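PDB 6JPK: aspartate aminotransferase, cytoplasmic from Schizosaccharomyces pombe 972h-, which catalyses the reversible transfer of an amino group from L-aspartate to 2-oxoglutarate, giving oxaloacetate and L-glutamate, with pyridoxal 5'-phosphate as cofactor. Local coordinates for residues A[4-7]-A[8-11]; A[200-203]-A[204-207]. The protein carries 1 engineered substitution. All blocks are in the same frame, centred on the assembly; numbering follows the deposited sequence.

In the fold
The two contacts come in series along the chain and share no helix, strand or sheet. Contact 1 (residues 4-11) lies in the N-terminal arm ahead of helix 16-26, its centre about 35 Å from the centre of the chain, and the arm packs on the second subunit of the homodimer. Contact 2 (residues 200-207) is two turns of helix 199-211, which links the parallel strands 182-186 and 215-220 of the large mixed sheet; no other chain touches it. The centres of contact 1 and contact 2 are about 49 Å apart. One contact thus belongs to dimer assembly, the other to a crossover helix packed against the large mixed sheet within one subunit.

Contact 1 of 2, residues A[4-7]-A[8-11]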
# COMPACT_ATOMS: atom_id res chain seq x y z
N TYR A 4 28.27 -0.99 -5.73
CA TYR A 4 27.48 0.14 -6.20
C TYR A 4 27.42 1.25 -5.15
O TYR A 4 26.56 2.13 -5.23
CB TYR A 4 26.08 -0.33 -6.60
CG TYR A 4 26.12 -1.45 -7.61
CD1 TYR A 4 26.31 -1.19 -8.96
CD2 TYR A 4 25.98 -2.78 -7.21
CE1 TYR A 4 26.37 -2.22 -9.90
CE2 TYR A 4 26.03 -3.82 -8.13
CZ TYR A 4 26.23 -3.53 -9.48
OH TYR A 4 26.29 -4.55 -10.40
N GLY A 5 28.32 1.22 -4.17
CA GLY A 5 28.44 2.29 -3.21
C GLY A 5 27.54 2.20 -1.99
O GLY A 5 27.56 3.13 -1.17
N PHE A 6 26.77 1.12 -1.85
CA PHE A 6 25.74 1.09 -0.80
C PHE A 6 26.33 0.89 0.59
O PHE A 6 25.64 1.18 1.57
CB PHE A 6 24.71 0.00 -1.10
CG PHE A 6 23.90 0.26 -2.35
CD1 PHE A 6 23.47 1.54 -2.67
CD2 PHE A 6 23.60 -0.77 -3.23
CE1 PHE A 6 22.74 1.79 -3.81
CE2 PHE A 6 22.87 -0.53 -4.40
CZ PHE A 6 22.44 0.75 -4.69
N ALA A 7 27.57 0.43 0.70
CA ALA A 7 28.22 0.35 2.00
C ALA A 7 28.57 1.72 2.56
O ALA A 7 28.85 1.82 3.76
CB ALA A 7 29.49 -0.51 1.91
N ASN A 8 28.54 2.78 1.74
CA ASN A 8 28.77 4.14 2.21
C ASN A 8 27.55 4.75 2.90
O ASN A 8 27.68 5.79 3.55
CB ASN A 8 29.17 5.05 1.05
CG ASN A 8 30.43 4.58 0.34
OD1 ASN A 8 31.28 3.93 0.94
ND2 ASN A 8 30.54 4.90 -0.94
N ILE A 9 26.38 4.13 2.75
CA ILE A 9 25.18 4.63 3.41
C ILE A 9 25.37 4.63 4.93
O ILE A 9 26.01 3.74 5.50
CB ILE A 9 23.98 3.75 3.00
CG1 ILE A 9 23.69 3.91 1.51
CG2 ILE A 9 22.75 4.06 3.85
CD1 ILE A 9 22.60 2.99 1.00
N GLU A 10 24.83 5.66 5.59
CA GLU A 10 24.75 5.68 7.04
C GLU A 10 23.48 4.95 7.49
O GLU A 10 22.38 5.25 6.99
CB GLU A 10 24.75 7.12 7.56
N GLU A 11 23.63 4.01 8.41
CA GLU A 11 22.47 3.29 8.93
C GLU A 11 21.59 4.23 9.75
O GLU A 11 22.09 4.99 10.58
CB GLU A 11 22.90 2.10 9.78
CG GLU A 11 21.72 1.34 10.38
CD GLU A 11 22.10 -0.06 10.86
OE1 GLU A 11 23.28 -0.44 10.70
OE2 GLU A 11 21.23 -0.77 11.41
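Phe-6 and Ile-9 each turn the first branch of the side chain back beside their own backbone N, with CG of Phe-6 (chi1 -65°) and CG1 of Ile-9 both anti to the carbonyl carbon. This shared setting lays the two side chains alongside one another, pointing the same way. The extended CB-CG1-CD1 chain of Ile-9 (chi2 175°) carries its CD1 to 4.0 Å from CD1 of Phe-6, meeting the ring obliquely. The same branch also brushes the backbone beneath it: CG1 of Ile-9 sits 3.4 Å from O of Phe-6. On one face of the Phe-6 ring, toward its rim, rests the carbonyl O of Tyr-4. The main chain is held by a short 3-10 turn with two i to i+3 bonds: N of Asn-8 donates to O of Gly-5 at 3.1 Å, and N of Ile-9 to O of Phe-6 at 3.3 Å. Gly-5 leads into the turn with a positive phi (87°), a conformation in which a CB would press on the carbonyl O of Tyr-4. CB of Asn-8 lies 3.3 Å from O of Gly-5; ND2 of Asn-8 comes to 3.5 Å from that O of Gly-5, at an angle too poor for a hydrogen bond. The Phe-6 and Ile-9 pair faces the second subunit, where Phe-118 of that chain meets the Phe-6 ring and packs on Ile-9, and Lys-279 NZ of that chain donates a hydrogen bond to O of Ala-7. The chemistry thus splits in two: backbone bonds fix the curl of the arm, while the two apolar side chains it brings together present an apolar surface to the neighbouring subunit, consistent with a role for this N-terminal arm in the dimer.

Contact 2 of 2, residues A[200-203]-A[204-207]; sequences EQWL and SIFE
Trp-202 and Phe-206, one helical turn apart, make the main side-chain contact: CE3 of the Trp-202 indole lies 3.6 Å from CE1 of the Phe-206 ring. The six-membered ring of Trp-202 and the Phe-206 ring are near parallel, their planes 25° apart, but they are slid so far along each other, with centroids 5.3 Å apart, that they scarcely overlap. Ile-205 joins from another flank, its CD1 coming obliquely to CE3 of Trp-202 at 4.2 Å. The carbonyl of Trp-202 does double duty: its O takes the N-H of Phe-206 at 2.8 Å, nearly along the C=O axis, and also sits over one face of the Phe-206 ring, toward the rim. With CG turned beside its own backbone N (chi1 -68°), the Phe-206 ring is folded back over that carbonyl. Behind the rings, regular helical bonds set the spacing: N of Ile-205 to O of Gln-201 at 2.9 Å, and N of Glu-207 to O of Leu-203 at 3.0 Å, while the bond from Ser-204 N to Glu-200 O is weak. Further out, OG of Ser-204 bonds to the hydroxyl of Tyr-167, OE1 of Gln-201 accepts from N of Thr-198, and Phe-240 meets the Phe-206 ring edge-to-face. Replacing Phe-206 with an alanine would probably open a gap beside CE3 and CZ3 of Trp-202 and leave Phe-240 without its edge-to-face partner. The helix is the crossover of a beta-alpha-beta unit between strands 182-186 and 215-220; Ser-204 and Ile-205 pack on helix 167-176, while Trp-202, Leu-203 and Phe-206 press on helix 235-241.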
# COMPACT_ATOMS: atom_id res chain seq x y z
N GLU A 200 -16.86 26.20 19.88
CA GLU A 200 -16.63 27.64 19.83
C GLU A 200 -15.23 27.97 19.29
O GLU A 200 -15.07 28.86 18.45
CB GLU A 200 -16.83 28.24 21.22
CG GLU A 200 -16.51 29.72 21.34
CD GLU A 200 -16.44 30.20 22.79
OE1 GLU A 200 -17.48 30.13 23.49
OE2 GLU A 200 -15.35 30.63 23.22
N GLN A 201 -14.20 27.29 19.79
CA GLN A 201 -12.85 27.55 19.29
C GLN A 201 -12.72 27.16 17.81
O GLN A 201 -12.06 27.86 17.03
CB GLN A 201 -11.82 26.79 20.13
CG GLN A 201 -11.67 27.35 21.55
CD GLN A 201 -10.83 26.46 22.43
OE1 GLN A 201 -10.81 25.24 22.25
NE2 GLN A 201 -10.13 27.06 23.39
N TRP A 202 -13.36 26.04 17.42
CA TRP A 202 -13.33 25.62 16.02
C TRP A 202 -13.90 26.68 15.09
O TRP A 202 -13.36 26.92 14.01
CB TRP A 202 -14.13 24.33 15.84
CG TRP A 202 -13.37 23.04 15.98
CD1 TRP A 202 -13.66 22.01 16.83
CD2 TRP A 202 -12.24 22.63 15.21
NE1 TRP A 202 -12.77 20.98 16.64
CE2 TRP A 202 -11.89 21.34 15.65
CE3 TRP A 202 -11.49 23.22 14.19
CZ2 TRP A 202 -10.80 20.64 15.12
CZ3 TRP A 202 -10.43 22.52 13.65
CH2 TRP A 202 -10.09 21.24 14.13
N LEU A 203 -15.02 27.29 15.48
CA LEU A 203 -15.65 28.28 14.62
C LEU A 203 -14.72 29.47 14.39
O LEU A 203 -14.61 29.98 13.28
CB LEU A 203 -16.97 28.75 15.23
CG LEU A 203 -18.08 27.70 15.37
CD1 LEU A 203 -19.30 28.33 16.04
CD2 LEU A 203 -18.44 27.11 14.01
N SER A 204 -14.03 29.90 15.45
CA SER A 204 -13.05 30.97 15.30
C SER A 204 -11.85 30.51 14.46
O SER A 204 -11.30 31.29 13.67
CB SER A 204 -12.62 31.44 16.69
OG SER A 204 -11.45 32.24 16.63
N ILE A 205 -11.42 29.26 14.62
CA ILE A 205 -10.35 28.72 13.78
C ILE A 205 -10.76 28.73 12.31
O ILE A 205 -9.99 29.15 11.43
CB ILE A 205 -9.96 27.30 14.25
CG1 ILE A 205 -9.20 27.35 15.57
CG2 ILE A 205 -9.12 26.59 13.19
CD1 ILE A 205 -9.09 25.99 16.24
N PHE A 206 -11.98 28.28 12.01
CA PHE A 206 -12.45 28.27 10.62
C PHE A 206 -12.51 29.67 10.05
O PHE A 206 -12.11 29.90 8.90
CB PHE A 206 -13.83 27.60 10.52
CG PHE A 206 -13.82 26.13 10.82
CD1 PHE A 206 -12.69 25.37 10.58
CD2 PHE A 206 -14.95 25.51 11.34
CE1 PHE A 206 -12.68 24.01 10.84
CE2 PHE A 206 -14.95 24.15 11.61
CZ PHE A 206 -13.81 23.40 11.36
N GLU A 207 -12.99 30.64 10.84
CA GLU A 207 -13.08 32.02 10.37
C GLU A 207 -11.72 32.55 9.93
O GLU A 207 -11.59 33.18 8.87
CB GLU A 207 -13.67 32.91 11.47
CG GLU A 207 -13.77 34.38 11.07
CD GLU A 207 -13.11 35.33 12.08
OE1 GLU A 207 -13.30 35.12 13.31
OE2 GLU A 207 -12.41 36.27 11.65